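Local coordinates for blue copper protein (Hyphomicrobium denitrificans, PDB 3EF4) that binds one copper ion in a cupredoxin fold and probably carries electrons in the bacterial periplasm, at residues A[81-85]-A[86-90]. Sequence-based numbering, arbitrary orientation. Where two conformers were deposited one is given.
With CU (copper (II) ion), chain D.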
loop_
_atom_site.group_PDB
_atom_site.type_symbol
_atom_site.label_atom_id
_atom_site.label_comp_id
_atom_site.label_asym_id
_atom_site.label_seq_id
_atom_site.Cartn_x
_atom_site.Cartn_y
_atom_site.Cartn_z
ATOM N N PRO A 81 -0.509 -8.866 -9.867
ATOM C CA PRO A 81 0.123 -8.928 -11.170
ATOM C C PRO A 81 1.113 -7.823 -11.464
ATOM O O PRO A 81 1.922 -7.989 -12.381
ATOM C CB PRO A 81 -1.089 -8.824 -12.116
ATOM C CG PRO A 81 -2.098 -8.073 -11.356
ATOM C CD PRO A 81 -1.978 -8.582 -9.925
ATOM N N HIS A 82 1.026 -6.707 -10.736
ATOM C CA HIS A 82 1.885 -5.583 -11.068
ATOM C C HIS A 82 2.933 -5.212 -10.041
ATOM O O HIS A 82 3.602 -4.204 -10.187
ATOM C CB HIS A 82 1.066 -4.344 -11.428
ATOM C CG HIS A 82 0.139 -4.586 -12.579
ATOM N ND1 HIS A 82 -1.187 -4.247 -12.427
ATOM C CD2 HIS A 82 0.319 -5.046 -13.818
ATOM C CE1 HIS A 82 -1.788 -4.548 -13.582
ATOM N NE2 HIS A 82 -0.887 -5.059 -14.419
ATOM N N TYR A 83 3.124 -6.043 -9.024
ATOM C CA TYR A 83 4.117 -5.696 -7.999
ATOM C C TYR A 83 5.480 -5.479 -8.573
ATOM O O TYR A 83 6.164 -4.500 -8.254
ATOM C CB TYR A 83 4.173 -6.793 -6.964
ATOM C CG TYR A 83 4.924 -6.493 -5.696
ATOM C CD1 TYR A 83 4.966 -5.245 -5.115
ATOM C CD2 TYR A 83 5.601 -7.513 -5.049
ATOM C CE1 TYR A 83 5.645 -5.019 -3.959
ATOM C CE2 TYR A 83 6.285 -7.295 -3.869
ATOM C CZ TYR A 83 6.318 -6.032 -3.315
ATOM O OH TYR A 83 6.975 -5.759 -2.155
ATOM N N GLY A 84 5.878 -6.365 -9.483
ATOM C CA GLY A 84 7.147 -6.222 -10.151
ATOM C C GLY A 84 7.295 -5.029 -11.029
ATOM O O GLY A 84 8.416 -4.586 -11.366
ATOM N N MET A 85 6.199 -4.419 -11.436
ATOM C CA MET A 85 6.145 -3.196 -12.199
ATOM C C MET A 85 6.042 -2.009 -11.281
ATOM O O MET A 85 5.838 -0.897 -11.730
ATOM C CB MET A 85 4.952 -3.234 -13.168
ATOM C CG MET A 85 5.177 -4.139 -14.371
ATOM S SD MET A 85 3.786 -4.541 -15.447
ATOM C CE MET A 85 3.308 -6.007 -14.684
ATOM N N GLY A 86 6.159 -2.225 -9.975
ATOM C CA GLY A 86 6.145 -1.074 -9.086
ATOM C C GLY A 86 4.838 -0.794 -8.392
ATOM O O GLY A 86 4.757 0.220 -7.709
ATOM N N MET A 87 3.809 -1.643 -8.516
ATOM C CA MET A 87 2.510 -1.296 -7.971
ATOM C C MET A 87 2.423 -1.748 -6.500
ATOM O O MET A 87 2.081 -2.858 -6.159
ATOM C CB MET A 87 1.395 -1.899 -8.820
ATOM C CG MET A 87 0.042 -1.269 -8.472
ATOM S SD MET A 87 -1.131 -1.465 -9.846
ATOM C CE MET A 87 -2.584 -0.764 -9.022
ATOM N N VAL A 88 2.836 -0.802 -5.649
ATOM C CA VAL A 88 3.015 -0.950 -4.229
ATOM C C VAL A 88 2.501 0.294 -3.521
ATOM O O VAL A 88 2.607 1.399 -4.095
ATOM C CB VAL A 88 4.461 -1.298 -3.836
ATOM C CG1 VAL A 88 5.439 -0.188 -4.198
ATOM C CG2 VAL A 88 4.596 -1.640 -2.372
ATOM N N VAL A 89 1.960 0.174 -2.339
ATOM C CA VAL A 89 1.412 1.273 -1.557
ATOM C C VAL A 89 1.778 1.059 -0.107
ATOM O O VAL A 89 1.869 -0.068 0.381
ATOM C CB VAL A 89 -0.106 1.378 -1.774
ATOM C CG1 VAL A 89 -0.831 0.070 -1.414
ATOM C CG2 VAL A 89 -0.720 2.545 -1.016
ATOM N N LEU A 90 1.947 2.170 0.605
ATOM C CA LEU A 90 2.335 2.192 1.989
ATOM C C LEU A 90 1.279 2.981 2.776
ATOM O O LEU A 90 1.045 4.158 2.501
ATOM C CB LEU A 90 3.699 2.842 2.156
ATOM C CG LEU A 90 4.292 2.889 3.581
ATOM C CD1 LEU A 90 4.460 1.499 4.139
ATOM C CD2 LEU A 90 5.620 3.640 3.612
HETATM CU CU CU D . -2.120 -3.595 -10.743
#
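His-82 and Met-87 run side by side, CB to CB 3.6 Å, and end on the same copper ion. His-82 ND1 binds the copper at 2.0 Å; chi1 of -58° sets the ring beside the backbone N, with ND1 turned to the metal. The Met-87 chain, CG anti to the backbone N (chi1 -166°) and extended beyond it, carries SD to 2.5 Å from the copper, obliquely to the imidazole ring. Cys-79, from the same loop between strands 73-78 and 88-93, and His-41, from elsewhere in the chain, complete the type 1 copper site of this cupredoxin fold. The turn is tied by backbone bonds: His-82 O accepts Met-87 N at 3.1 Å and Met-85 N from opposite faces of its carbonyl plane, while Tyr-83 O takes Gly-86 N at 2.9 Å. Gly-86 has phi 100°, where a side chain would jam against the Met-85 carbonyl. On the strand side, the edge of the Tyr-83 ring receives Val-88, with CE1 3.9 Å from CG2, and its hydroxyl bonds to Tyr-105 OH. Cutting Tyr-83 back to alanine is likely to open a gap beside Val-88 and leave the Tyr-105 hydroxyl without its mate. Val-88 also touches Arg-114 and Glu-118 of helix 109-119.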